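Local atomic coordinates of oxidoreductase (Corynebacterium diphtheriae, PDB entry 3K1Y), a protein that probably acts as an FMN-dependent oxidoreductase of the NADPH-dependent FMN reductase family, a flavodoxin-like flavoprotein. Residues R148-T160 with F171-L185. Sequence-based numbering, arbitrary orientation.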
ATOM      1  N   ARG A 148      12.980  -9.055  -6.019  1.00 16.62           N
ATOM      2  CA  ARG A 148      14.316  -8.495  -6.035  1.00 17.40           C
ATOM      3  C   ARG A 148      14.733  -7.836  -7.342  1.00 16.78           C
ATOM      4  O   ARG A 148      15.923  -7.751  -7.652  1.00 17.81           O
ATOM      5  CB  ARG A 148      15.329  -9.566  -5.620  1.00 18.41           C
ATOM      6  CG  ARG A 148      15.098 -10.105  -4.214  1.00 18.85           C
ATOM      7  CD  ARG A 148      16.042 -11.247  -3.913  1.00 21.65           C
ATOM      8  NE  ARG A 148      17.440 -10.828  -3.979  1.00 28.30           N
ATOM      9  CZ  ARG A 148      18.468 -11.670  -3.987  1.00 28.28           C
ATOM     10  NH1 ARG A 148      18.245 -12.974  -3.935  1.00 29.85           N
ATOM     11  NH2 ARG A 148      19.710 -11.211  -4.055  1.00 27.40           N
ATOM     12  N   ALA A 149      13.755  -7.373  -8.110  1.00 18.59           N
ATOM     13  CA  ALA A 149      14.049  -6.656  -9.348  1.00 19.81           C
ATOM     14  C   ALA A 149      14.458  -5.241  -8.911  1.00 20.83           C
ATOM     15  O   ALA A 149      13.944  -4.727  -7.914  1.00 22.35           O
ATOM     16  CB  ALA A 149      12.807  -6.582 -10.218  1.00 18.24           C
ATOM     17  N   VAL A 150      15.391  -4.607  -9.612  1.00 19.65           N
ATOM     18  CA  VAL A 150      15.745  -3.250  -9.216  1.00 19.42           C
ATOM     19  C   VAL A 150      14.873  -2.341 -10.072  1.00 18.41           C
ATOM     20  O   VAL A 150      15.054  -2.243 -11.286  1.00 18.91           O
ATOM     21  CB  VAL A 150      17.303  -2.942  -9.384  1.00 21.45           C
ATOM     22  CG1 VAL A 150      18.071  -4.222  -9.671  1.00 20.08           C
ATOM     23  CG2 VAL A 150      17.555  -1.888 -10.446  1.00 21.04           C
ATOM     24  N   VAL A 151      13.895  -1.704  -9.429  1.00 18.40           N
ATOM     25  CA  VAL A 151      12.963  -0.816 -10.126  1.00 16.22           C
ATOM     26  C   VAL A 151      13.431   0.633 -10.178  1.00 17.17           C
ATOM     27  O   VAL A 151      13.634   1.270  -9.134  1.00 16.31           O
ATOM     28  CB  VAL A 151      11.568  -0.853  -9.460  1.00 15.53           C
ATOM     29  CG1 VAL A 151      10.634   0.138 -10.140  1.00 13.29           C
ATOM     30  CG2 VAL A 151      10.993  -2.256  -9.553  1.00 13.30           C
ATOM     31  N   VAL A 152      13.590   1.165 -11.389  1.00 15.22           N
ATOM     32  CA  VAL A 152      14.040   2.542 -11.513  1.00 15.12           C
ATOM     33  C   VAL A 152      13.022   3.462 -10.859  1.00 15.46           C
ATOM     34  O   VAL A 152      11.808   3.242 -10.957  1.00 14.31           O
ATOM     35  CB  VAL A 152      14.275   2.954 -12.980  1.00 15.74           C
ATOM     36  CG1 VAL A 152      15.201   1.951 -13.638  1.00 16.29           C
ATOM     37  CG2 VAL A 152      12.960   3.088 -13.731  1.00 11.73           C
ATOM     38  N   PRO A 153      13.509   4.498 -10.161  1.00 28.89           N
ATOM     39  CA  PRO A 153      12.704   5.494  -9.451  1.00 28.01           C
ATOM     40  C   PRO A 153      11.524   6.068 -10.225  1.00 27.37           C
ATOM     41  O   PRO A 153      10.470   6.344  -9.650  1.00 28.09           O
ATOM     42  CB  PRO A 153      13.725   6.573  -9.106  1.00 28.88           C
ATOM     43  CG  PRO A 153      14.976   5.790  -8.906  1.00 29.40           C
ATOM     44  CD  PRO A 153      14.939   4.848 -10.090  1.00 29.19           C
ATOM     45  N   THR A 154      11.690   6.251 -11.527  1.00 11.08           N
ATOM     46  CA  THR A 154      10.621   6.845 -12.308  1.00  9.05           C
ATOM     47  C   THR A 154       9.591   5.868 -12.842  1.00  7.56           C
ATOM     48  O   THR A 154       9.836   5.166 -13.832  1.00  7.40           O
ATOM     49  CB  THR A 154      11.186   7.641 -13.489  1.00  9.72           C
ATOM     50  OG1 THR A 154      12.181   8.555 -13.009  1.00 10.01           O
ATOM     51  CG2 THR A 154      10.086   8.414 -14.183  1.00  6.04           C
ATOM     52  N   GLY A 155       8.435   5.835 -12.182  1.00  6.71           N
ATOM     53  CA  GLY A 155       7.356   4.974 -12.620  1.00  5.24           C
ATOM     54  C   GLY A 155       6.622   5.752 -13.689  1.00  6.47           C
ATOM     55  O   GLY A 155       6.656   6.975 -13.687  1.00  5.45           O
ATOM     56  N   VAL A 156       5.957   5.057 -14.604  1.00 21.22           N
ATOM     57  CA  VAL A 156       5.237   5.726 -15.672  1.00 21.52           C
ATOM     58  C   VAL A 156       3.742   5.439 -15.654  1.00 21.31           C
ATOM     59  O   VAL A 156       3.311   4.353 -16.042  1.00 21.78           O
ATOM     60  CB  VAL A 156       5.789   5.304 -17.044  1.00 22.02           C
ATOM     61  CG1 VAL A 156       5.086   6.066 -18.148  1.00 21.66           C
ATOM     62  CG2 VAL A 156       7.276   5.551 -17.095  1.00 22.79           C
ATOM     63  N   PHE A 157       2.951   6.410 -15.210  1.00 13.64           N
ATOM     64  CA  PHE A 157       1.505   6.239 -15.197  1.00 12.38           C
ATOM     65  C   PHE A 157       0.882   7.141 -16.257  1.00 13.10           C
ATOM     66  O   PHE A 157       0.878   8.360 -16.129  1.00 12.41           O
ATOM     67  CB  PHE A 157       0.898   6.589 -13.841  1.00 11.71           C
ATOM     68  CG  PHE A 157      -0.552   6.210 -13.727  1.00 11.64           C
ATOM     69  CD1 PHE A 157      -0.917   4.915 -13.367  1.00 11.87           C
ATOM     70  CD2 PHE A 157      -1.553   7.132 -14.028  1.00 12.30           C
ATOM     71  CE1 PHE A 157      -2.264   4.532 -13.309  1.00 14.88           C
ATOM     72  CE2 PHE A 157      -2.903   6.770 -13.975  1.00 16.74           C
ATOM     73  CZ  PHE A 157      -3.262   5.461 -13.614  1.00 16.65           C
ATOM     74  N   ALA A 158       0.346   6.529 -17.304  1.00 14.29           N
ATOM     75  CA  ALA A 158      -0.269   7.280 -18.380  1.00 16.41           C
ATOM     76  C   ALA A 158      -1.773   7.431 -18.223  1.00 17.31           C
ATOM     77  O   ALA A 158      -2.520   6.452 -18.246  1.00 16.99           O
ATOM     78  CB  ALA A 158       0.045   6.626 -19.721  1.00 16.46           C
ATOM     79  N   ALA A 159      -2.203   8.674 -18.049  1.00 11.56           N
ATOM     80  CA  ALA A 159      -3.620   9.000 -17.942  1.00 13.65           C
ATOM     81  C   ALA A 159      -3.919   9.545 -19.331  1.00 16.07           C
ATOM     82  O   ALA A 159      -3.428  10.604 -19.698  1.00 16.61           O
ATOM     83  CB  ALA A 159      -3.828  10.064 -16.893  1.00 12.66           C
ATOM     84  N   THR A 160      -4.698   8.814 -20.112  1.00 27.31           N
ATOM     85  CA  THR A 160      -5.002   9.235 -21.476  1.00 30.98           C
ATOM     86  C   THR A 160      -5.727  10.578 -21.586  1.00 32.47           C
ATOM     87  O   THR A 160      -5.543  11.310 -22.560  1.00 33.26           O
ATOM     88  CB  THR A 160      -5.840   8.171 -22.197  1.00 31.19           C
ATOM     89  OG1 THR A 160      -7.137   8.091 -21.589  1.00 31.48           O
ATOM     90  CG2 THR A 160      -5.149   6.816 -22.104  1.00 35.80           C
ATOM     91  N   PHE A 171       4.821  14.910 -19.866  1.00 26.60           N
ATOM     92  CA  PHE A 171       4.731  13.475 -19.670  1.00 23.25           C
ATOM     93  C   PHE A 171       5.715  12.734 -20.563  1.00 23.60           C
ATOM     94  O   PHE A 171       6.284  11.718 -20.154  1.00 22.90           O
ATOM     95  CB  PHE A 171       3.306  12.992 -19.954  1.00 22.05           C
ATOM     96  CG  PHE A 171       3.132  11.515 -19.793  1.00 17.98           C
ATOM     97  CD1 PHE A 171       3.404  10.900 -18.576  1.00 15.58           C
ATOM     98  CD2 PHE A 171       2.705  10.734 -20.859  1.00 14.83           C
ATOM     99  CE1 PHE A 171       3.256   9.520 -18.422  1.00 12.87           C
ATOM    100  CE2 PHE A 171       2.550   9.354 -20.719  1.00 14.96           C
ATOM    101  CZ  PHE A 171       2.826   8.744 -19.498  1.00 11.49           C
ATOM    102  N   ASN A 172       5.920  13.236 -21.780  1.00 27.89           N
ATOM    103  CA  ASN A 172       6.852  12.593 -22.704  1.00 29.22           C
ATOM    104  C   ASN A 172       8.298  12.717 -22.242  1.00 29.45           C
ATOM    105  O   ASN A 172       9.142  11.876 -22.563  1.00 29.82           O
ATOM    106  CB  ASN A 172       6.703  13.164 -24.114  1.00 30.14           C
ATOM    107  CG  ASN A 172       5.629  12.451 -24.908  1.00 30.87           C
ATOM    108  OD1 ASN A 172       5.609  11.219 -24.972  1.00 31.00           O
ATOM    109  ND2 ASN A 172       4.730  13.217 -25.521  1.00 29.37           N
ATOM    110  N   LYS A 173       8.577  13.767 -21.484  1.00 26.78           N
ATOM    111  CA  LYS A 173       9.914  13.984 -20.966  1.00 27.36           C
ATOM    112  C   LYS A 173      10.103  12.954 -19.856  1.00 24.97           C
ATOM    113  O   LYS A 173      11.179  12.379 -19.695  1.00 25.50           O
ATOM    114  CB  LYS A 173      10.019  15.395 -20.392  1.00 28.79           C
ATOM    115  CG  LYS A 173      11.355  16.071 -20.609  1.00 35.20           C
ATOM    116  CD  LYS A 173      11.596  16.366 -22.084  1.00 41.20           C
ATOM    117  CE  LYS A 173      10.495  17.244 -22.658  1.00 44.95           C
ATOM    118  NZ  LYS A 173      10.337  18.513 -21.899  1.00 47.60           N
ATOM    119  N   ARG A 174       9.029  12.719 -19.103  1.00 23.33           N
ATOM    120  CA  ARG A 174       9.046  11.772 -17.996  1.00 20.36           C
ATOM    121  C   ARG A 174       9.392  10.358 -18.475  1.00 18.92           C
ATOM    122  O   ARG A 174      10.142   9.628 -17.811  1.00 17.67           O
ATOM    123  CB  ARG A 174       7.694  11.777 -17.294  1.00 19.16           C
ATOM    124  CG  ARG A 174       7.731  11.122 -15.943  1.00 17.11           C
ATOM    125  CD  ARG A 174       6.370  11.045 -15.300  1.00 16.83           C
ATOM    126  NE  ARG A 174       6.413  10.082 -14.205  1.00 16.01           N
ATOM    127  CZ  ARG A 174       7.063  10.278 -13.062  1.00 15.60           C
ATOM    128  NH1 ARG A 174       7.712  11.417 -12.858  1.00 14.75           N
ATOM    129  NH2 ARG A 174       7.107   9.316 -12.145  1.00 12.24           N
ATOM    130  N   ILE A 175       8.846   9.972 -19.625  1.00 21.41           N
ATOM    131  CA  ILE A 175       9.127   8.655 -20.199  1.00 20.62           C
ATOM    132  C   ILE A 175      10.633   8.557 -20.472  1.00 21.53           C
ATOM    133  O   ILE A 175      11.271   7.556 -20.155  1.00 20.22           O
ATOM    134  CB  ILE A 175       8.354   8.451 -21.523  1.00 21.45           C
ATOM    135  CG1 ILE A 175       6.845   8.397 -21.245  1.00 20.22           C
ATOM    136  CG2 ILE A 175       8.826   7.181 -22.211  1.00 20.24           C
ATOM    137  CD1 ILE A 175       5.989   8.211 -22.480  1.00 27.06           C
ATOM    138  N   ALA A 176      11.195   9.616 -21.048  1.00 18.03           N
ATOM    139  CA  ALA A 176      12.621   9.654 -21.345  1.00 19.60           C
ATOM    140  C   ALA A 176      13.445   9.453 -20.070  1.00 19.53           C
ATOM    141  O   ALA A 176      14.424   8.701 -20.074  1.00 19.20           O
ATOM    142  CB  ALA A 176      12.988  10.979 -22.007  1.00 21.71           C
ATOM    143  N   ARG A 177      13.052  10.111 -18.977  1.00 19.56           N
ATOM    144  CA  ARG A 177      13.786   9.960 -17.721  1.00 19.88           C
ATOM    145  C   ARG A 177      13.832   8.495 -17.295  1.00 17.88           C
ATOM    146  O   ARG A 177      14.902   7.967 -16.994  1.00 19.06           O
ATOM    147  CB  ARG A 177      13.158  10.800 -16.606  1.00 20.39           C
ATOM    148  CG  ARG A 177      13.899  10.676 -15.277  1.00 25.37           C
ATOM    149  CD  ARG A 177      13.267  11.532 -14.197  1.00 27.28           C
ATOM    150  NE  ARG A 177      13.182  12.924 -14.618  1.00 31.31           N
ATOM    151  CZ  ARG A 177      12.579  13.885 -13.929  1.00 34.34           C
ATOM    152  NH1 ARG A 177      11.996  13.612 -12.768  1.00 32.80           N
ATOM    153  NH2 ARG A 177      12.557  15.122 -14.410  1.00 37.40           N
ATOM    154  N   ALA A 178      12.669   7.844 -17.263  1.00 16.24           N
ATOM    155  CA  ALA A 178      12.606   6.426 -16.904  1.00 14.66           C
ATOM    156  C   ALA A 178      13.448   5.639 -17.912  1.00 15.29           C
ATOM    157  O   ALA A 178      14.204   4.737 -17.549  1.00 14.82           O
ATOM    158  CB  ALA A 178      11.174   5.939 -16.941  1.00 12.97           C
ATOM    159  N   ALA A 179      13.312   5.990 -19.181  1.00 11.76           N
ATOM    160  CA  ALA A 179      14.080   5.332 -20.232  1.00 13.65           C
ATOM    161  C   ALA A 179      15.584   5.473 -19.959  1.00 15.54           C
ATOM    162  O   ALA A 179      16.336   4.497 -20.044  1.00 15.28           O
ATOM    163  CB  ALA A 179      13.735   5.940 -21.586  1.00 15.19           C
ATOM    164  N   GLY A 180      16.012   6.688 -19.627  1.00 20.77           N
ATOM    165  CA  GLY A 180      17.411   6.930 -19.345  1.00 21.82           C
ATOM    166  C   GLY A 180      17.870   6.148 -18.134  1.00 22.03           C
ATOM    167  O   GLY A 180      18.944   5.538 -18.143  1.00 23.04           O
ATOM    168  N   GLU A 181      17.060   6.163 -17.080  1.00 18.83           N
ATOM    169  CA  GLU A 181      17.404   5.439 -15.863  1.00 18.22           C
ATOM    170  C   GLU A 181      17.617   3.966 -16.192  1.00 17.24           C
ATOM    171  O   GLU A 181      18.628   3.370 -15.814  1.00 18.47           O
ATOM    172  CB  GLU A 181      16.290   5.585 -14.818  1.00 16.85           C
ATOM    173  CG  GLU A 181      16.375   6.844 -13.966  1.00 16.78           C
ATOM    174  CD  GLU A 181      15.042   7.195 -13.301  1.00 16.22           C
ATOM    175  OE1 GLU A 181      14.373   6.280 -12.770  1.00 14.31           O
ATOM    176  OE2 GLU A 181      14.667   8.391 -13.308  1.00 14.69           O
ATOM    177  N   LEU A 182      16.667   3.384 -16.914  1.00 22.90           N
ATOM    178  CA  LEU A 182      16.761   1.981 -17.278  1.00 22.60           C
ATOM    179  C   LEU A 182      17.939   1.727 -18.231  1.00 24.50           C
ATOM    180  O   LEU A 182      18.642   0.715 -18.100  1.00 25.33           O
ATOM    181  CB  LEU A 182      15.439   1.521 -17.900  1.00 20.58           C
ATOM    182  CG  LEU A 182      15.273   0.059 -18.320  1.00 17.76           C
ATOM    183  CD1 LEU A 182      15.651  -0.887 -17.189  1.00 17.93           C
ATOM    184  CD2 LEU A 182      13.831  -0.162 -18.725  1.00 15.30           C
ATOM    185  N   ALA A 183      18.170   2.649 -19.165  1.00 10.40           N
ATOM    186  CA  ALA A 183      19.267   2.497 -20.121  1.00 11.82           C
ATOM    187  C   ALA A 183      20.617   2.435 -19.418  1.00 14.16           C
ATOM    188  O   ALA A 183      21.503   1.690 -19.834  1.00 16.41           O
ATOM    189  CB  ALA A 183      19.256   3.633 -21.138  1.00 11.78           C
ATOM    190  N   SER A 184      20.781   3.217 -18.358  1.00 12.48           N
ATOM    191  CA  SER A 184      22.036   3.198 -17.631  1.00 13.94           C
ATOM    192  C   SER A 184      22.289   1.841 -17.000  1.00 14.01           C
ATOM    193  O   SER A 184      23.393   1.305 -17.110  1.00 15.49           O
ATOM    194  CB  SER A 184      22.065   4.279 -16.550  1.00 13.92           C
ATOM    195  OG  SER A 184      22.523   5.499 -17.091  1.00 14.46           O
ATOM    196  N   LEU A 185      21.284   1.289 -16.322  1.00 18.89           N
ATOM    197  CA  LEU A 185      21.453  -0.023 -15.701  1.00 19.84           C
ATOM    198  C   LEU A 185      21.756  -1.049 -16.794  1.00 20.40           C
ATOM    199  O   LEU A 185      22.609  -1.919 -16.628  1.00 20.68           O
ATOM    200  CB  LEU A 185      20.188  -0.446 -14.932  1.00 17.58           C
ATOM    201  CG  LEU A 185      19.889   0.046 -13.502  1.00 17.19           C
ATOM    202  CD1 LEU A 185      21.016   0.914 -12.966  1.00 16.47           C
ATOM    203  CD2 LEU A 185      18.575   0.807 -13.503  1.00 16.03           C
TER
HETATM  204  O   HOH W   1      11.516  10.979 -11.598  1.00 27.03           O
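Thr154 OG1 is gripped from two sides of the hydrogen-bond economy: it gives its hydrogen to Glu181 OE2, 21° out of the carboxylate plane, and accepts one from water 1, which in turn accepts from Arg177 NH1. This happens where edge strand 150-159 of the parallel, flavodoxin-like sheet breaks, and there the last helix, 165-188, also supplies the acceptor for Thr154 N, Glu181 OE1 taking it at 3.0 Å through its syn lone pair. Thr154 suits the break because its hydroxyl, beside its own backbone N (chi1 -52°), faces the same carboxylate. Thr154 CG2 lies 3.7 Å above the plane of the Arg174 guanidinium, over its centre. Extended from CG to NE, Arg174 brings NH2 to Gly155 O (2.8 Å), in the carbonyl plane, with a weak second bond from NE. Ala178, with only a methyl, lets the backbone at the break come close to the helix, its CB 3.8 Å from Thr154 CB. Apolar packing flanks this polar centre: Val152 CG1 meets Leu185 CD2 at 3.6 Å, and strand 156-159, running nearly antiparallel to the helix (158°), sets Val156 and Ala158, which also touch Ile30 of helix 26-44, against Phe171. There Phe171 CZ rests 3.5 Å from Ala158 CB.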